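Local coordinates for protein KLLA0E08119p (Kluyveromyces lactis, PDB 3VA7) that probably carboxylates urea with bicarbonate and ATP by way of a biotin carrier, as the urea carboxylase part of a longer enzyme that also hydrolyses the product, at residues V762-L767 / Q791-Q796; V395-K400 / T412-I417; K1217-N1222 / G1229-V1234; S925-L930 / Q1075-P1080. All coordinates share one frame; numbering follows the deposited sequence.

Contact 1. Residues V762-L767 / Q791-Q796; sequences VAEAEL and QLKESQ. With NA (sodium ion), chain K.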
loop_
_atom_site.group_PDB
_atom_site.type_symbol
_atom_site.label_atom_id
_atom_site.label_comp_id
_atom_site.label_asym_id
_atom_site.label_seq_id
_atom_site.Cartn_x
_atom_site.Cartn_y
_atom_site.Cartn_z
ATOM N N VAL A 762 -7.396 -7.348 27.097
ATOM C CA VAL A 762 -7.605 -6.006 27.500
ATOM C C VAL A 762 -9.005 -5.600 27.033
ATOM O O VAL A 762 -9.429 -5.959 25.875
ATOM C CB VAL A 762 -6.520 -5.102 26.880
ATOM C CG1 VAL A 762 -6.830 -3.638 27.161
ATOM C CG2 VAL A 762 -5.125 -5.505 27.393
ATOM N N ALA A 763 -9.739 -4.869 27.899
ATOM C CA ALA A 763 -11.125 -4.581 27.562
ATOM C C ALA A 763 -11.131 -3.560 26.474
ATOM O O ALA A 763 -10.290 -2.723 26.443
ATOM C CB ALA A 763 -11.937 -4.113 28.764
ATOM N N GLU A 764 -12.077 -3.638 25.567
ATOM C CA GLU A 764 -12.081 -2.726 24.456
ATOM C C GLU A 764 -11.650 -1.332 24.900
ATOM O O GLU A 764 -10.772 -0.712 24.276
ATOM C CB GLU A 764 -13.477 -2.658 23.863
ATOM C CG GLU A 764 -13.589 -1.784 22.626
ATOM C CD GLU A 764 -14.946 -1.914 21.969
ATOM O OE1 GLU A 764 -15.232 -1.108 21.069
ATOM O OE2 GLU A 764 -15.744 -2.815 22.382
ATOM N N ALA A 765 -12.276 -0.875 25.987
ATOM C CA ALA A 765 -12.266 0.509 26.432
ATOM C C ALA A 765 -11.031 0.759 27.253
ATOM O O ALA A 765 -10.762 1.914 27.625
ATOM C CB ALA A 765 -13.497 0.773 27.296
ATOM N N GLU A 766 -10.324 -0.318 27.584
ATOM C CA GLU A 766 -9.017 -0.210 28.213
ATOM C C GLU A 766 -7.814 -0.187 27.231
ATOM O O GLU A 766 -6.703 0.200 27.615
ATOM C CB GLU A 766 -8.834 -1.280 29.291
ATOM C CG GLU A 766 -9.833 -1.123 30.392
ATOM C CD GLU A 766 -9.306 -0.219 31.472
ATOM O OE1 GLU A 766 -8.324 -0.642 32.115
ATOM O OE2 GLU A 766 -9.838 0.890 31.659
ATOM N N LEU A 767 -8.044 -0.577 25.979
ATOM C CA LEU A 767 -6.970 -0.616 24.962
ATOM C C LEU A 767 -6.237 0.715 24.780
ATOM O O LEU A 767 -5.053 0.697 24.502
ATOM C CB LEU A 767 -7.495 -1.135 23.610
ATOM C CG LEU A 767 -7.184 -2.616 23.451
ATOM C CD1 LEU A 767 -7.779 -3.176 22.157
ATOM C CD2 LEU A 767 -5.674 -2.803 23.445
ATOM N N GLN A 791 -19.636 -1.101 30.614
ATOM C CA GLN A 791 -19.934 0.182 31.286
ATOM C C GLN A 791 -18.904 1.219 30.871
ATOM O O GLN A 791 -19.284 2.327 30.446
ATOM C CB GLN A 791 -19.952 0.031 32.827
ATOM C CG GLN A 791 -21.296 -0.368 33.443
ATOM C CD GLN A 791 -21.165 -0.878 34.891
ATOM O OE1 GLN A 791 -21.571 -1.999 35.192
ATOM N NE2 GLN A 791 -20.570 -0.069 35.776
ATOM N N LEU A 792 -17.619 0.854 30.991
ATOM C CA LEU A 792 -16.544 1.754 30.611
ATOM C C LEU A 792 -16.752 2.168 29.149
ATOM O O LEU A 792 -16.750 3.349 28.798
ATOM C CB LEU A 792 -15.207 1.061 30.804
ATOM C CG LEU A 792 -14.769 0.734 32.233
ATOM C CD1 LEU A 792 -13.684 -0.341 32.314
ATOM C CD2 LEU A 792 -14.276 1.986 32.920
ATOM N N LYS A 793 -16.987 1.176 28.307
ATOM C CA LYS A 793 -17.092 1.429 26.892
ATOM C C LYS A 793 -18.197 2.405 26.608
ATOM O O LYS A 793 -17.971 3.404 25.929
ATOM C CB LYS A 793 -17.373 0.122 26.147
ATOM C CG LYS A 793 -17.039 0.172 24.702
ATOM C CD LYS A 793 -18.263 0.460 23.881
ATOM C CE LYS A 793 -17.820 0.802 22.467
ATOM N NZ LYS A 793 -18.955 0.727 21.551
ATOM N N GLU A 794 -19.396 2.105 27.113
ATOM C CA GLU A 794 -20.572 2.944 26.897
ATOM C C GLU A 794 -20.368 4.364 27.406
ATOM O O GLU A 794 -20.849 5.322 26.788
ATOM C CB GLU A 794 -21.823 2.314 27.500
ATOM C CG GLU A 794 -22.651 1.523 26.482
ATOM C CD GLU A 794 -23.472 0.374 27.111
ATOM O OE1 GLU A 794 -24.097 -0.392 26.311
ATOM O OE2 GLU A 794 -23.504 0.217 28.372
ATOM N N SER A 795 -19.626 4.498 28.507
ATOM C CA SER A 795 -19.311 5.799 29.020
ATOM C C SER A 795 -18.432 6.575 28.040
ATOM O O SER A 795 -18.522 7.799 28.003
ATOM C CB SER A 795 -18.621 5.701 30.368
ATOM O OG SER A 795 -17.232 5.930 30.211
ATOM N N GLN A 796 -17.578 5.897 27.258
ATOM C CA GLN A 796 -16.760 6.645 26.313
ATOM C C GLN A 796 -17.648 7.131 25.151
ATOM O O GLN A 796 -17.534 8.266 24.671
ATOM C CB GLN A 796 -15.542 5.844 25.831
ATOM C CG GLN A 796 -14.496 5.513 26.926
ATOM C CD GLN A 796 -13.315 4.627 26.455
ATOM O OE1 GLN A 796 -12.423 4.279 27.254
ATOM N NE2 GLN A 796 -13.303 4.262 25.171
HETATM NA NA NA K . -17.683 -3.555 24.138
HETATM O O HOH W 1 -18.497 -2.481 21.528
#
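A sodium site marks the edge of this contact, where Glu764 and Lys793 reach across from a loop and a helix. Glu764 OE2 binds the sodium at 2.7 Å, and water 1 sits 2.9 Å from the sodium; Asp845 brings in its OD2 as a further ligand. The glutamate gets there by running straight out, CG anti to the backbone N (chi1 -177°) and the chain extended beyond. Lys793 bends at its second torsion and lays its methylene groups beside the site, CE lying 3.5 Å from Glu764 OE1. Its NZ stays 4.2 Å from Glu764 OE1, too far for a salt bridge, pairs instead with Asp797, and gives water 1 a weak bond. The loop in question leaves strand 756-762 of the carboxyltransferase region and turns into helix 767-770, while Lys793 belongs to helix 786-802. Ala765 is where the two backbones come together: its CB sits 3.7 Å from Lys793 N and 3.9 Å from Leu792 CB, a small methyl set against the helix surface. Replacing Lys793 by an alanine would probably leave Asp797 without its salt-bridge mate and open a gap beside the Glu764 carboxylate. Next along, Glu766 is held by its OE1, which takes a salt bridge from Lys769 and the backbone N-H of Gly666, while its OE2 comes 4.1 Å from Leu792 CD1.

Contact 2. Residues V395-K400 / T412-I417; sequences VDTWVK and TLAKII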
loop_
_atom_site.group_PDB
_atom_site.type_symbol
_atom_site.label_atom_id
_atom_site.label_comp_id
_atom_site.label_asym_id
_atom_site.label_seq_id
_atom_site.Cartn_x
_atom_site.Cartn_y
_atom_site.Cartn_z
ATOM N N VAL A 395 -9.663 10.370 -23.067
ATOM C CA VAL A 395 -8.417 10.461 -22.273
ATOM C C VAL A 395 -7.346 9.628 -22.898
ATOM O O VAL A 395 -7.523 8.455 -23.129
ATOM C CB VAL A 395 -8.602 10.384 -20.673
ATOM C CG1 VAL A 395 -10.087 10.260 -20.256
ATOM C CG2 VAL A 395 -7.679 9.372 -19.976
ATOM N N ASP A 396 -6.261 10.272 -23.278
ATOM C CA ASP A 396 -5.175 9.524 -23.867
ATOM C C ASP A 396 -4.225 9.304 -22.709
ATOM O O ASP A 396 -3.720 10.259 -22.066
ATOM C CB ASP A 396 -4.554 10.266 -25.053
ATOM C CG ASP A 396 -5.544 10.483 -26.231
ATOM O OD1 ASP A 396 -6.629 9.858 -26.362
ATOM O OD2 ASP A 396 -5.230 11.310 -27.084
ATOM N N THR A 397 -4.042 8.050 -22.374
ATOM C CA THR A 397 -3.216 7.743 -21.261
ATOM C C THR A 397 -2.514 6.412 -21.532
ATOM O O THR A 397 -2.699 5.788 -22.602
ATOM C CB THR A 397 -4.072 7.683 -19.947
ATOM O OG1 THR A 397 -3.206 7.547 -18.799
ATOM C CG2 THR A 397 -5.131 6.509 -20.012
ATOM N N TRP A 398 -1.714 5.982 -20.565
ATOM C CA TRP A 398 -1.033 4.707 -20.654
ATOM C C TRP A 398 -1.004 4.090 -19.259
ATOM O O TRP A 398 -0.259 3.167 -19.025
ATOM C CB TRP A 398 0.390 4.896 -21.188
ATOM C CG TRP A 398 1.210 5.725 -20.309
ATOM C CD1 TRP A 398 1.150 7.110 -20.148
ATOM C CD2 TRP A 398 2.209 5.260 -19.400
ATOM N NE1 TRP A 398 2.084 7.516 -19.199
ATOM C CE2 TRP A 398 2.740 6.406 -18.728
ATOM C CE3 TRP A 398 2.709 3.987 -19.081
ATOM C CZ2 TRP A 398 3.739 6.299 -17.752
ATOM C CZ3 TRP A 398 3.709 3.873 -18.116
ATOM C CH2 TRP A 398 4.223 5.022 -17.457
ATOM N N VAL A 399 -1.840 4.593 -18.344
ATOM C CA VAL A 399 -1.798 4.156 -16.951
ATOM C C VAL A 399 -3.143 3.631 -16.428
ATOM O O VAL A 399 -4.222 3.939 -16.968
ATOM C CB VAL A 399 -1.270 5.268 -16.052
ATOM C CG1 VAL A 399 0.041 5.843 -16.647
ATOM C CG2 VAL A 399 -2.339 6.340 -15.815
ATOM N N LYS A 400 -3.066 2.783 -15.406
ATOM C CA LYS A 400 -4.243 2.287 -14.687
ATOM C C LYS A 400 -3.797 1.906 -13.268
ATOM O O LYS A 400 -2.645 2.083 -12.923
ATOM C CB LYS A 400 -4.873 1.099 -15.408
ATOM C CG LYS A 400 -3.858 0.261 -16.101
ATOM C CD LYS A 400 -4.326 -1.171 -16.411
ATOM C CE LYS A 400 -3.047 -2.083 -16.554
ATOM N NZ LYS A 400 -3.184 -3.248 -17.554
ATOM N N THR A 412 4.394 12.500 -17.943
ATOM C CA THR A 412 3.019 12.478 -18.414
ATOM C C THR A 412 2.199 11.248 -17.951
ATOM O O THR A 412 2.619 10.090 -18.085
ATOM C CB THR A 412 2.970 12.599 -19.941
ATOM O OG1 THR A 412 3.476 13.890 -20.323
ATOM C CG2 THR A 412 1.535 12.415 -20.437
ATOM N N LEU A 413 1.026 11.508 -17.405
ATOM C CA LEU A 413 0.166 10.435 -16.973
ATOM C C LEU A 413 -0.943 10.214 -17.987
ATOM O O LEU A 413 -1.253 9.082 -18.377
ATOM C CB LEU A 413 -0.409 10.731 -15.570
ATOM C CG LEU A 413 0.597 10.569 -14.408
ATOM C CD1 LEU A 413 0.111 10.998 -13.013
ATOM C CD2 LEU A 413 1.170 9.131 -14.371
ATOM N N ALA A 414 -1.519 11.314 -18.430
ATOM C CA ALA A 414 -2.776 11.276 -19.108
ATOM C C ALA A 414 -3.030 12.617 -19.737
ATOM O O ALA A 414 -2.497 13.604 -19.327
ATOM C CB ALA A 414 -3.907 10.885 -18.130
ATOM N N LYS A 415 -3.790 12.624 -20.812
ATOM C CA LYS A 415 -4.204 13.859 -21.414
ATOM C C LYS A 415 -5.710 13.742 -21.415
ATOM O O LYS A 415 -6.277 12.735 -21.897
ATOM C CB LYS A 415 -3.658 14.003 -22.812
ATOM C CG LYS A 415 -2.193 14.206 -22.826
ATOM C CD LYS A 415 -1.705 14.525 -24.232
ATOM C CE LYS A 415 -1.774 13.310 -25.137
ATOM N NZ LYS A 415 -1.658 13.639 -26.557
ATOM N N ILE A 416 -6.338 14.747 -20.815
ATOM C CA ILE A 416 -7.758 14.765 -20.589
ATOM C C ILE A 416 -8.374 15.744 -21.569
ATOM O O ILE A 416 -8.108 16.939 -21.496
ATOM C CB ILE A 416 -8.044 15.132 -19.122
ATOM C CG1 ILE A 416 -7.511 14.003 -18.244
ATOM C CG2 ILE A 416 -9.539 15.277 -18.865
ATOM C CD1 ILE A 416 -6.849 14.470 -17.003
ATOM N N ILE A 417 -9.153 15.203 -22.491
ATOM C CA ILE A 417 -9.708 15.950 -23.616
ATOM C C ILE A 417 -11.274 15.972 -23.710
ATOM O O ILE A 417 -11.973 14.930 -23.804
ATOM C CB ILE A 417 -9.116 15.425 -24.918
ATOM C CG1 ILE A 417 -7.593 15.361 -24.756
ATOM C CG2 ILE A 417 -9.540 16.256 -26.131
ATOM C CD1 ILE A 417 -7.023 14.049 -25.298
HETATM O O HOH W 2 -2.335 11.297 -27.925
#
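Thr397 OG1 is gripped from two sides: it donates to Leu413 O at 2.5 Å and accepts the backbone N-H of Val399 at 3.3 Å, closing an ST turn just where strand 394-397 ends. The hydroxyl swings anti to the backbone N (chi1 -172°), which points it at the neighbouring strand. Trp398 follows with its indole edge on to that strand, NE1 donating to Thr412 O at 2.9 Å along a nearly straight line (170°) that lies in the ring plane. Val399 CG1 rides over the centre of one indole face, 3.4 Å above it, and Arg39 makes a cation-pi contact with the ring. Both segments lie in the biotin carboxylase C-terminal domain, where strand 394-397 pairs along one side of strand 412-420 and strand 362-372 along the other, in a large antiparallel sheet. A leucine in place of Trp398 would probably leave Thr412 O without this donor and Arg39 without its aromatic partner. Asp396 and Lys415 form the antiparallel hydrogen-bonded pair, and water 2 joins their ends, 3.0 Å from Asp396 OD2 and 2.8 Å from Lys415 NZ. Each charge has a further partner, Arg394 for the aspartate and Val324 O for the lysine. Leu413 and Ala414 form a classic beta bulge opposite Leu368.

Contact 3. Residues K1217-N1222 / G1229-V1234; sequences KILHKN and GDLVAV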
loop_
_atom_site.group_PDB
_atom_site.type_symbol
_atom_site.label_atom_id
_atom_site.label_comp_id
_atom_site.label_asym_id
_atom_site.label_seq_id
_atom_site.Cartn_x
_atom_site.Cartn_y
_atom_site.Cartn_z
ATOM N N LYS A 1217 35.302 6.346 18.403
ATOM C CA LYS A 1217 34.874 5.227 19.241
ATOM C C LYS A 1217 33.413 4.833 18.997
ATOM O O LYS A 1217 32.553 5.686 18.720
ATOM C CB LYS A 1217 35.103 5.541 20.722
ATOM C CG LYS A 1217 34.988 4.321 21.660
ATOM C CD LYS A 1217 34.798 4.767 23.109
ATOM C CE LYS A 1217 35.373 3.765 24.079
ATOM N NZ LYS A 1217 35.183 4.287 25.465
ATOM N N ILE A 1218 33.170 3.523 19.115
ATOM C CA ILE A 1218 31.850 2.923 19.059
ATOM C C ILE A 1218 31.598 2.220 20.385
ATOM O O ILE A 1218 32.281 1.233 20.716
ATOM C CB ILE A 1218 31.766 1.935 17.888
ATOM C CG1 ILE A 1218 31.478 2.684 16.596
ATOM C CG2 ILE A 1218 30.643 0.928 18.088
ATOM C CD1 ILE A 1218 31.765 1.859 15.390
ATOM N N LEU A 1219 30.599 2.709 21.130
ATOM C CA LEU A 1219 30.370 2.227 22.512
ATOM C C LEU A 1219 29.912 0.758 22.704
ATOM O O LEU A 1219 30.391 0.094 23.612
ATOM C CB LEU A 1219 29.463 3.186 23.301
ATOM C CG LEU A 1219 29.964 4.534 23.892
ATOM C CD1 LEU A 1219 30.717 4.318 25.242
ATOM C CD2 LEU A 1219 30.777 5.365 22.903
ATOM N N HIS A 1220 29.004 0.230 21.883
ATOM C CA HIS A 1220 28.432 -1.085 22.263
ATOM C C HIS A 1220 28.831 -2.290 21.405
ATOM O O HIS A 1220 29.324 -2.154 20.286
ATOM C CB HIS A 1220 26.909 -1.010 22.419
ATOM C CG HIS A 1220 26.448 0.146 23.255
ATOM N ND1 HIS A 1220 26.361 1.428 22.756
ATOM C CD2 HIS A 1220 26.068 0.218 24.554
ATOM C CE1 HIS A 1220 25.948 2.241 23.713
ATOM N NE2 HIS A 1220 25.743 1.528 24.805
ATOM N N LYS A 1221 28.645 -3.471 21.966
ATOM C CA LYS A 1221 28.721 -4.681 21.192
ATOM C C LYS A 1221 27.330 -5.351 21.023
ATOM O O LYS A 1221 26.367 -4.982 21.662
ATOM C CB LYS A 1221 29.817 -5.572 21.768
ATOM C CG LYS A 1221 31.230 -4.855 21.611
ATOM C CD LYS A 1221 32.495 -5.812 21.441
ATOM C CE LYS A 1221 33.209 -6.164 22.794
ATOM N NZ LYS A 1221 34.344 -5.234 23.132
ATOM N N ASN A 1222 27.214 -6.276 20.086
ATOM C CA ASN A 1222 25.971 -6.982 19.846
ATOM C C ASN A 1222 25.460 -7.486 21.175
ATOM O O ASN A 1222 26.240 -8.035 21.978
ATOM C CB ASN A 1222 26.216 -8.168 18.935
ATOM C CG ASN A 1222 25.030 -9.098 18.858
ATOM O OD1 ASN A 1222 24.067 -8.819 18.144
ATOM N ND2 ASN A 1222 25.096 -10.212 19.567
ATOM N N GLY A 1229 18.694 8.301 24.472
ATOM C CA GLY A 1229 19.612 9.343 24.960
ATOM C C GLY A 1229 21.018 8.880 25.393
ATOM O O GLY A 1229 21.855 9.710 25.749
ATOM N N ASP A 1230 21.277 7.569 25.383
ATOM C CA ASP A 1230 22.609 7.055 25.647
ATOM C C ASP A 1230 23.600 7.392 24.551
ATOM O O ASP A 1230 23.256 7.446 23.377
ATOM C CB ASP A 1230 22.570 5.552 25.806
ATOM C CG ASP A 1230 22.128 5.144 27.150
ATOM O OD1 ASP A 1230 21.680 6.031 27.906
ATOM O OD2 ASP A 1230 22.224 3.946 27.457
ATOM N N LEU A 1231 24.846 7.617 24.948
ATOM C CA LEU A 1231 25.922 7.824 23.997
ATOM C C LEU A 1231 26.256 6.498 23.347
ATOM O O LEU A 1231 26.469 5.496 24.027
ATOM C CB LEU A 1231 27.163 8.359 24.722
ATOM C CG LEU A 1231 28.368 8.716 23.848
ATOM C CD1 LEU A 1231 28.109 9.966 22.998
ATOM C CD2 LEU A 1231 29.564 8.861 24.728
ATOM N N VAL A 1232 26.346 6.512 22.025
ATOM C CA VAL A 1232 26.512 5.270 21.255
ATOM C C VAL A 1232 27.805 5.239 20.362
ATOM O O VAL A 1232 28.440 4.177 20.166
ATOM C CB VAL A 1232 25.206 4.988 20.489
ATOM C CG1 VAL A 1232 25.054 5.899 19.290
ATOM C CG2 VAL A 1232 25.151 3.593 20.109
ATOM N N ALA A 1233 28.194 6.413 19.860
ATOM C CA ALA A 1233 29.461 6.584 19.167
ATOM C C ALA A 1233 29.992 8.013 19.318
ATOM O O ALA A 1233 29.233 8.954 19.672
ATOM C CB ALA A 1233 29.308 6.247 17.698
ATOM N N VAL A 1234 31.292 8.164 19.040
ATOM C CA VAL A 1234 31.941 9.478 18.922
ATOM C C VAL A 1234 32.631 9.585 17.574
ATOM O O VAL A 1234 33.383 8.691 17.186
ATOM C CB VAL A 1234 33.004 9.707 20.007
ATOM C CG1 VAL A 1234 33.509 11.129 19.926
ATOM C CG2 VAL A 1234 32.444 9.427 21.393
#
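Leu1219 and His1220 both come up against the carbonyl of Leu1231, in the biotin-carrying domain, a flattened beta barrel of two antiparallel four-stranded sheets. Leu1219 CG lies 3.6 Å from Leu1231 O, and its CD2 meets Leu1231 CD2 at 4.1 Å. The imidazole of His1220 arrives edge on, with CE1 3.3 Å from Leu1231 O close to the ring plane. Val1232 touches the same ring at ND1, its CG2 3.6 Å away; the two side chains stand roughly at right angles. Val1232 holds CG2 anti to its backbone N (chi1 75°, measured to CG1), which sends that methyl toward the imidazole.

What holds these groups in place is the backbone pairing of strands 1213-1218 and 1231-1235. Lys1217 and Val1234 form an antiparallel hydrogen-bonded pair, with Val1234 N giving to Lys1217 O at 2.8 Å. On the opposite side of strand 1231-1235, Val1232 and Ala1233 make a classic beta bulge against Leu1170. Farther out, Ile1196 of the other sheet packs on Ile1218 and Val1232, and Phe1178 packs on His1220. Tyr1163 touches Leu1219 and Leu1231, and its hydroxyl hydrogen-bonds Lys1217 NZ. Past the regular pairing one more rung remains: Leu1219 N donates to Val1232 O at 2.8 Å.

Contact 4. Residues S925-L930 / Q1075-P1080; sequences SKIFKL and QVEFYP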
loop_
_atom_site.group_PDB
_atom_site.type_symbol
_atom_site.label_atom_id
_atom_site.label_comp_id
_atom_site.label_asym_id
_atom_site.label_seq_id
_atom_site.Cartn_x
_atom_site.Cartn_y
_atom_site.Cartn_z
ATOM N N SER A 925 -13.423 -26.132 -3.892
ATOM C CA SER A 925 -12.030 -25.967 -3.488
ATOM C C SER A 925 -11.163 -25.512 -4.650
ATOM O O SER A 925 -11.036 -26.252 -5.637
ATOM C CB SER A 925 -11.506 -27.290 -2.957
ATOM O OG SER A 925 -10.190 -27.143 -2.478
ATOM N N LYS A 926 -10.592 -24.319 -4.542
ATOM C CA LYS A 926 -9.568 -23.843 -5.520
ATOM C C LYS A 926 -8.156 -24.416 -5.247
ATOM O O LYS A 926 -7.678 -24.406 -4.113
ATOM C CB LYS A 926 -9.506 -22.301 -5.643
ATOM C CG LYS A 926 -10.790 -21.648 -6.159
ATOM C CD LYS A 926 -10.635 -20.162 -6.494
ATOM C CE LYS A 926 -11.996 -19.410 -6.382
ATOM N NZ LYS A 926 -12.358 -18.973 -4.936
ATOM N N ILE A 927 -7.532 -24.945 -6.295
ATOM C CA ILE A 927 -6.181 -25.584 -6.236
ATOM C C ILE A 927 -5.155 -24.649 -6.830
ATOM O O ILE A 927 -5.187 -24.357 -8.024
ATOM C CB ILE A 927 -6.104 -26.940 -7.048
ATOM C CG1 ILE A 927 -7.189 -27.913 -6.590
ATOM C CG2 ILE A 927 -4.744 -27.594 -6.903
ATOM C CD1 ILE A 927 -7.508 -28.921 -7.643
ATOM N N PHE A 928 -4.273 -24.178 -5.966
ATOM C CA PHE A 928 -3.211 -23.265 -6.341
ATOM C C PHE A 928 -1.897 -24.042 -6.468
ATOM O O PHE A 928 -1.495 -24.756 -5.524
ATOM C CB PHE A 928 -3.058 -22.176 -5.252
ATOM C CG PHE A 928 -4.131 -21.089 -5.294
ATOM C CD1 PHE A 928 -5.411 -21.340 -4.825
ATOM C CD2 PHE A 928 -3.855 -19.834 -5.839
ATOM C CE1 PHE A 928 -6.443 -20.336 -4.879
ATOM C CE2 PHE A 928 -4.873 -18.832 -5.902
ATOM C CZ PHE A 928 -6.170 -19.093 -5.398
ATOM N N LYS A 929 -1.218 -23.885 -7.607
ATOM C CA LYS A 929 0.145 -24.381 -7.750
ATOM C C LYS A 929 1.144 -23.228 -7.781
ATOM O O LYS A 929 1.169 -22.401 -8.739
ATOM C CB LYS A 929 0.254 -25.244 -9.011
ATOM C CG LYS A 929 -0.169 -26.682 -8.712
ATOM C CD LYS A 929 -0.638 -27.399 -9.928
ATOM C CE LYS A 929 -1.152 -28.781 -9.494
ATOM N NZ LYS A 929 -1.691 -29.474 -10.701
ATOM N N LEU A 930 1.966 -23.161 -6.739
ATOM C CA LEU A 930 2.746 -21.965 -6.496
ATOM C C LEU A 930 4.256 -22.241 -6.479
ATOM O O LEU A 930 4.707 -23.185 -5.794
ATOM C CB LEU A 930 2.307 -21.372 -5.140
ATOM C CG LEU A 930 0.860 -20.844 -4.971
ATOM C CD1 LEU A 930 0.717 -20.174 -3.654
ATOM C CD2 LEU A 930 0.523 -19.842 -6.084
ATOM N N GLN A 1075 -6.611 -25.538 -1.779
ATOM C CA GLN A 1075 -5.386 -26.322 -1.729
ATOM C C GLN A 1075 -4.218 -25.604 -2.365
ATOM O O GLN A 1075 -4.307 -25.040 -3.488
ATOM C CB GLN A 1075 -5.583 -27.664 -2.429
ATOM C CG GLN A 1075 -6.255 -28.707 -1.569
ATOM C CD GLN A 1075 -6.893 -29.815 -2.366
ATOM O OE1 GLN A 1075 -6.209 -30.580 -3.073
ATOM N NE2 GLN A 1075 -8.215 -29.917 -2.259
ATOM N N VAL A 1076 -3.105 -25.644 -1.653
ATOM C CA VAL A 1076 -1.870 -25.063 -2.156
ATOM C C VAL A 1076 -0.935 -26.182 -2.357
ATOM O O VAL A 1076 -0.728 -26.990 -1.438
ATOM C CB VAL A 1076 -1.268 -24.047 -1.155
ATOM C CG1 VAL A 1076 0.185 -23.626 -1.562
ATOM C CG2 VAL A 1076 -2.178 -22.810 -1.079
ATOM N N GLU A 1077 -0.366 -26.241 -3.553
ATOM C CA GLU A 1077 0.763 -27.191 -3.868
ATOM C C GLU A 1077 2.025 -26.423 -4.243
ATOM O O GLU A 1077 1.957 -25.416 -4.938
ATOM C CB GLU A 1077 0.414 -28.182 -4.982
ATOM C CG GLU A 1077 -0.591 -29.266 -4.569
ATOM C CD GLU A 1077 -0.811 -30.346 -5.673
ATOM O OE1 GLU A 1077 -1.977 -30.635 -6.038
ATOM O OE2 GLU A 1077 0.201 -30.917 -6.173
ATOM N N PHE A 1078 3.174 -26.867 -3.779
ATOM C CA PHE A 1078 4.403 -26.191 -4.203
ATOM C C PHE A 1078 5.166 -26.884 -5.363
ATOM O O PHE A 1078 5.191 -28.126 -5.448
ATOM C CB PHE A 1078 5.310 -26.009 -3.011
ATOM C CG PHE A 1078 4.814 -25.003 -2.028
ATOM C CD1 PHE A 1078 4.702 -25.343 -0.683
ATOM C CD2 PHE A 1078 4.491 -23.710 -2.447
ATOM C CE1 PHE A 1078 4.228 -24.414 0.238
ATOM C CE2 PHE A 1078 4.053 -22.776 -1.562
ATOM C CZ PHE A 1078 3.905 -23.099 -0.190
ATOM N N TYR A 1079 5.748 -26.084 -6.261
ATOM C CA TYR A 1079 6.693 -26.610 -7.255
ATOM C C TYR A 1079 8.038 -25.877 -7.189
ATOM O O TYR A 1079 8.095 -24.658 -6.914
ATOM C CB TYR A 1079 6.099 -26.649 -8.690
ATOM C CG TYR A 1079 5.848 -25.300 -9.359
ATOM C CD1 TYR A 1079 6.870 -24.649 -10.066
ATOM C CD2 TYR A 1079 4.582 -24.676 -9.267
ATOM C CE1 TYR A 1079 6.656 -23.434 -10.636
ATOM C CE2 TYR A 1079 4.339 -23.447 -9.855
ATOM C CZ TYR A 1079 5.369 -22.833 -10.542
ATOM O OH TYR A 1079 5.134 -21.622 -11.122
ATOM N N PRO A 1080 9.135 -26.611 -7.409
ATOM C CA PRO A 1080 10.544 -26.072 -7.281
ATOM C C PRO A 1080 10.945 -25.044 -8.334
ATOM O O PRO A 1080 10.763 -25.303 -9.507
ATOM C CB PRO A 1080 11.397 -27.309 -7.507
ATOM C CG PRO A 1080 10.459 -28.211 -8.392
ATOM C CD PRO A 1080 9.128 -28.052 -7.734
#
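Leu930 and Val1076 meet through their methyls on the apolar face of two parallel strands, CD1 of Leu930 lying 4.1 Å from CG1 of Val1076. With CG anti to its carbonyl carbon (chi1 -65°), Leu930 leans CD1 across to the partner strand. Phe1078 comes in beside it with a ring edge, CD2 3.4 Å from Leu930 O in the ring plane, while Val1076 CG1 sits 3.9 Å over one ring face, offset toward the rim. Tyr1079 is turned differently: its CG lies between the backbone N and the carbonyl carbon (chi1 69°), which brings CE2 edge on to Lys929 O at 3.5 Å. The other face, with Ile927, Gln1075, Lys929 and Glu1077, is mostly polar. Lys929 and Glu1077 run side by side in the same direction, yet Lys929 NZ and Glu1077 OE1 stay 4.8 Å apart, short of a salt bridge. Backbone bonds alternate along the pair, among them Phe928 N to Gln1075 O at 2.6 Å. In the mixed sheet of this carboxyltransferase region, strand 1101-1108 runs antiparallel on the far flank of strand 922-934, strand 984-989 flanks 1075-1081, and Ile1034 of strand 1031-1034 packs on both Leu930 and Phe1078.

The four contacts lie in series along the chain and share no strand or helix; even the nearest two, contacts 2 and 4, are about 20 Å apart at their closest atoms. Contact 2 is the buried one, in the biotin carboxylase part, and backs its backbone pairing with side-chain bonds and a bridging water. Contacts 1, 3 and 4 are partly buried. Two are antiparallel pairings, 2 and 3, each with a classic bulge toward a third strand; contact 4 is parallel, with an apolar and a mostly polar face. Contact 1 stands apart, a loop on a helix beside sodium with no clear cross-segment hydrogen bond. Contact 3 belongs to the carrier domain.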